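Local coordinates for protein sugar-binding transcriptional regulator, LacI family (Enterococcus faecalis, PDB 3CS3) that probably acts as a sugar-responsive transcriptional regulator of the LacI family, binding DNA at cis-regulatory sites, at residues Phe22-Gly33 against Tyr230-Ala240. Residues are numbered along the deposited sequence; the frame is centred on the assembly and turned at random. Where two conformers were deposited one is given.
Sequences FYGELLEGIKKG and YSKHRWGMVAA. With SO4 (sulfate ion), chain D.
Two helices on one face of the seven-stranded sheet, 23-33 and 232-240, pack through glycines. Their axes come within 6.5 Å and cross at -37°. Gly29 and Gly236 let the backbones meet: Gly29 CA lies 3.4 Å from His233 O, and Ile30 CA lies 3.4 Å from Gly236 O. Both are CA-H...O contacts. Further along, Ala240 CB sits against Ile30 O and Gly33 CA.

At the N-terminal ends, Leu26 CD1 lies over one face of the Trp235 indole, 3.8 Å from CD2. The Phe22 and Trp235 rings are nearly parallel but slid apart, with Phe22 CE2 3.5 Å from Trp235 CZ3. Tyr230 OH stands over one face of the Phe22 ring and is hydrogen-bonded to Asp213. Leu64 of strand 60-64 touches Phe22, Leu26 and Trp235.

On the outer side, in one conformer the His233 ring lies under Glu25 CB, a CH-pi contact. His233 N gives a nearly straight 2.9 Å hydrogen bond to sulfate O2. The sulfate, probably from the crystallisation liquor, sits at the N-terminal end of helix 232-240. Such close glycine-mediated helix packing against a mixed sheet belongs here to the periplasmic-binding-protein-like fold of LacI-family regulators.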
loop_
_atom_site.group_PDB
_atom_site.type_symbol
_atom_site.label_atom_id
_atom_site.label_comp_id
_atom_site.label_asym_id
_atom_site.label_seq_id
_atom_site.Cartn_x
_atom_site.Cartn_y
_atom_site.Cartn_z
ATOM N N PHE A 22 -6.441 -0.392 2.506
ATOM C CA PHE A 22 -7.063 0.748 3.184
ATOM C C PHE A 22 -6.070 1.720 3.834
ATOM O O PHE A 22 -6.474 2.808 4.265
ATOM C CB PHE A 22 -8.168 0.306 4.167
ATOM C CG PHE A 22 -7.671 -0.457 5.369
ATOM C CD1 PHE A 22 -7.581 -1.845 5.339
ATOM C CD2 PHE A 22 -7.330 0.206 6.545
ATOM C CE1 PHE A 22 -7.136 -2.553 6.449
ATOM C CE2 PHE A 22 -6.878 -0.497 7.652
ATOM C CZ PHE A 22 -6.783 -1.879 7.605
ATOM N N TYR A 23 -4.791 1.328 3.900
ATOM C CA TYR A 23 -3.758 2.104 4.607
ATOM C C TYR A 23 -3.560 3.500 4.055
ATOM O O TYR A 23 -3.479 4.452 4.821
ATOM C CB TYR A 23 -2.403 1.389 4.635
ATOM C CG TYR A 23 -2.288 0.283 5.657
ATOM C CD1 TYR A 23 -3.146 0.223 6.758
ATOM C CD2 TYR A 23 -1.307 -0.699 5.534
ATOM C CE1 TYR A 23 -3.042 -0.798 7.697
ATOM C CE2 TYR A 23 -1.198 -1.725 6.468
ATOM C CZ TYR A 23 -2.064 -1.765 7.548
ATOM O OH TYR A 23 -1.955 -2.778 8.475
ATOM N N GLY A 24 -3.499 3.611 2.730
ATOM C CA GLY A 24 -3.259 4.884 2.060
ATOM C C GLY A 24 -4.226 5.978 2.474
ATOM O O GLY A 24 -3.817 7.104 2.757
ATOM N N GLU A 25 -5.507 5.636 2.535
ATOM C CA GLU A 25 -6.544 6.603 2.874
ATOM C C GLU A 25 -6.707 6.771 4.390
ATOM O O GLU A 25 -7.164 7.815 4.862
ATOM C CB GLU A 25 -7.869 6.269 2.165
ATOM C CG GLU A 25 -8.154 4.774 1.972
ATOM C CD GLU A 25 -7.584 4.190 0.679
ATOM O OE1 GLU A 25 -7.910 4.707 -0.409
ATOM O OE2 GLU A 25 -6.824 3.197 0.754
ATOM N N LEU A 26 -6.316 5.744 5.143
ATOM C CA LEU A 26 -6.227 5.827 6.598
ATOM C C LEU A 26 -5.087 6.765 7.015
ATOM O O LEU A 26 -5.288 7.670 7.828
ATOM C CB LEU A 26 -6.013 4.435 7.201
ATOM C CG LEU A 26 -5.828 4.355 8.720
ATOM C CD1 LEU A 26 -7.135 4.574 9.455
ATOM C CD2 LEU A 26 -5.204 3.039 9.115
ATOM N N LEU A 27 -3.905 6.540 6.437
ATOM C CA LEU A 27 -2.723 7.380 6.643
ATOM C C LEU A 27 -2.915 8.847 6.248
ATOM O O LEU A 27 -2.384 9.732 6.918
ATOM C CB LEU A 27 -1.515 6.788 5.906
ATOM C CG LEU A 27 -0.534 5.855 6.637
ATOM C CD1 LEU A 27 -1.040 5.344 7.987
ATOM C CD2 LEU A 27 -0.165 4.688 5.740
ATOM N N GLU A 28 -3.663 9.098 5.170
ATOM C CA GLU A 28 -3.976 10.453 4.702
ATOM C C GLU A 28 -4.857 11.189 5.699
ATOM O O GLU A 28 -4.737 12.396 5.889
ATOM C CB GLU A 28 -4.693 10.407 3.348
ATOM C CG GLU A 28 -3.783 10.410 2.124
ATOM C CD GLU A 28 -4.558 10.491 0.810
ATOM O OE1 GLU A 28 -5.684 11.042 0.800
ATOM O OE2 GLU A 28 -4.032 10.006 -0.219
ATOM N N GLY A 29 -5.770 10.440 6.313
ATOM C CA GLY A 29 -6.656 10.971 7.336
ATOM C C GLY A 29 -5.922 11.281 8.625
ATOM O O GLY A 29 -6.197 12.302 9.267
ATOM N N ILE A 30 -5.000 10.393 9.010
ATOM C CA ILE A 30 -4.110 10.624 10.154
ATOM C C ILE A 30 -3.276 11.893 9.919
ATOM O O ILE A 30 -3.291 12.807 10.755
ATOM C CB ILE A 30 -3.201 9.395 10.463
ATOM C CG1 ILE A 30 -4.040 8.185 10.899
ATOM C CG2 ILE A 30 -2.223 9.713 11.573
ATOM C CD1 ILE A 30 -3.235 6.906 11.164
ATOM N N LYS A 31 -2.603 11.951 8.767
ATOM C CA LYS A 31 -1.802 13.112 8.349
ATOM C C LYS A 31 -2.536 14.446 8.437
ATOM O O LYS A 31 -2.008 15.399 9.010
ATOM C CB LYS A 31 -1.297 12.930 6.918
ATOM C CG LYS A 31 0.166 12.556 6.800
ATOM C CD LYS A 31 0.571 12.293 5.344
ATOM C CE LYS A 31 0.267 13.479 4.413
ATOM N NZ LYS A 31 1.205 14.626 4.579
ATOM N N LYS A 32 -3.745 14.490 7.875
ATOM C CA LYS A 32 -4.547 15.711 7.829
ATOM C C LYS A 32 -4.997 16.137 9.223
ATOM O O LYS A 32 -5.014 17.332 9.534
ATOM C CB LYS A 32 -5.757 15.536 6.899
ATOM C CG LYS A 32 -6.300 16.840 6.294
ATOM C CD LYS A 32 -7.449 17.441 7.109
ATOM C CE LYS A 32 -7.931 18.772 6.528
ATOM N NZ LYS A 32 -6.990 19.900 6.796
ATOM N N GLY A 33 -5.347 15.164 10.059
ATOM C CA GLY A 33 -5.780 15.436 11.421
ATOM C C GLY A 33 -4.646 15.924 12.302
ATOM O O GLY A 33 -4.839 16.792 13.154
ATOM N N TYR A 230 -16.549 1.503 5.000
ATOM C CA TYR A 230 -16.520 2.505 6.054
ATOM C C TYR A 230 -15.616 3.641 5.562
ATOM O O TYR A 230 -14.863 3.468 4.596
ATOM C CB TYR A 230 -16.008 1.892 7.370
ATOM C CG TYR A 230 -14.757 1.045 7.223
ATOM C CD1 TYR A 230 -14.840 -0.340 7.064
ATOM C CD2 TYR A 230 -13.487 1.631 7.245
ATOM C CE1 TYR A 230 -13.684 -1.122 6.919
ATOM C CE2 TYR A 230 -12.333 0.865 7.107
ATOM C CZ TYR A 230 -12.437 -0.508 6.945
ATOM O OH TYR A 230 -11.287 -1.250 6.813
ATOM N N SER A 231 -15.694 4.801 6.202
ATOM C CA SER A 231 -14.800 5.901 5.853
ATOM C C SER A 231 -13.417 5.689 6.469
ATOM O O SER A 231 -13.246 5.823 7.691
ATOM C CB SER A 231 -15.384 7.239 6.301
ATOM O OG SER A 231 -14.643 8.313 5.744
ATOM N N LYS A 232 -12.438 5.354 5.629
ATOM C CA LYS A 232 -11.059 5.172 6.092
ATOM C C LYS A 232 -10.391 6.500 6.460
ATOM O O LYS A 232 -9.587 6.545 7.394
ATOM C CB LYS A 232 -10.203 4.453 5.056
ATOM C CG LYS A 232 -10.701 3.094 4.615
ATOM C CD LYS A 232 -11.373 3.209 3.264
ATOM C CE LYS A 232 -11.057 2.032 2.384
ATOM N NZ LYS A 232 -11.966 2.037 1.211
ATOM N N HIS A 233 -10.730 7.559 5.718
ATOM C CA HIS A 233 -10.238 8.910 5.984
ATOM C C HIS A 233 -10.636 9.369 7.380
ATOM O O HIS A 233 -9.820 9.938 8.109
ATOM C CB HIS A 233 -10.778 9.912 4.950
ATOM C CG HIS A 233 -10.092 9.861 3.618
ATOM N ND1 HIS A 233 -8.720 9.900 3.481
ATOM C CD2 HIS A 233 -10.593 9.817 2.361
ATOM C CE1 HIS A 233 -8.406 9.858 2.198
ATOM N NE2 HIS A 233 -9.525 9.806 1.496
ATOM N N ARG A 234 -11.897 9.114 7.746
ATOM C CA ARG A 234 -12.424 9.535 9.044
ATOM C C ARG A 234 -11.870 8.697 10.187
ATOM O O ARG A 234 -11.641 9.212 11.275
ATOM C CB ARG A 234 -13.952 9.515 9.049
ATOM C CG ARG A 234 -14.571 10.573 8.154
ATOM C CD ARG A 234 -16.076 10.588 8.294
ATOM N NE ARG A 234 -16.728 11.232 7.158
ATOM C CZ ARG A 234 -17.984 11.664 7.165
ATOM N NH1 ARG A 234 -18.730 11.538 8.259
ATOM N NH2 ARG A 234 -18.492 12.232 6.079
ATOM N N TRP A 235 -11.658 7.406 9.930
ATOM C CA TRP A 235 -11.015 6.511 10.895
ATOM C C TRP A 235 -9.667 7.108 11.313
ATOM O O TRP A 235 -9.397 7.271 12.501
ATOM C CB TRP A 235 -10.856 5.120 10.281
ATOM C CG TRP A 235 -10.483 4.007 11.230
ATOM C CD1 TRP A 235 -10.472 4.043 12.600
ATOM C CD2 TRP A 235 -10.112 2.670 10.862
ATOM N NE1 TRP A 235 -10.095 2.814 13.101
ATOM C CE2 TRP A 235 -9.869 1.957 12.056
ATOM C CE3 TRP A 235 -9.951 2.009 9.633
ATOM C CZ2 TRP A 235 -9.470 0.611 12.060
ATOM C CZ3 TRP A 235 -9.553 0.674 9.640
ATOM C CH2 TRP A 235 -9.317 -0.007 10.850
ATOM N N GLY A 236 -8.861 7.486 10.324
ATOM C CA GLY A 236 -7.605 8.195 10.549
ATOM C C GLY A 236 -7.712 9.581 11.170
ATOM O O GLY A 236 -6.896 9.944 12.014
ATOM N N MET A 237 -8.718 10.347 10.753
ATOM C CA MET A 237 -8.956 11.695 11.264
ATOM C C MET A 237 -9.316 11.675 12.749
ATOM O O MET A 237 -8.749 12.439 13.536
ATOM C CB MET A 237 -10.072 12.375 10.469
ATOM C CG MET A 237 -10.077 13.899 10.572
ATOM S SD MET A 237 -9.236 14.721 9.198
ATOM C CE MET A 237 -10.622 15.008 8.099
ATOM N N VAL A 238 -10.248 10.789 13.111
ATOM C CA VAL A 238 -10.699 10.598 14.493
ATOM C C VAL A 238 -9.575 10.046 15.375
ATOM O O VAL A 238 -9.446 10.443 16.536
ATOM C CB VAL A 238 -11.981 9.702 14.565
ATOM C CG1 VAL A 238 -12.330 9.327 15.985
ATOM C CG2 VAL A 238 -13.159 10.410 13.937
ATOM N N ALA A 239 -8.756 9.152 14.822
ATOM C CA ALA A 239 -7.591 8.622 15.556
ATOM C C ALA A 239 -6.565 9.711 15.856
ATOM O O ALA A 239 -6.027 9.771 16.964
ATOM C CB ALA A 239 -6.942 7.486 14.797
ATOM N N ALA A 240 -6.322 10.574 14.869
ATOM C CA ALA A 240 -5.428 11.728 15.015
ATOM C C ALA A 240 -5.919 12.744 16.054
ATOM O O ALA A 240 -5.128 13.243 16.844
ATOM C CB ALA A 240 -5.214 12.400 13.676
HETATM S S SO4 D . -12.734 6.904 2.189
HETATM O O1 SO4 D . -13.261 7.978 1.354
HETATM O O2 SO4 D . -12.690 7.365 3.571
HETATM O O3 SO4 D . -13.606 5.736 2.086
HETATM O O4 SO4 D . -11.387 6.546 1.749
#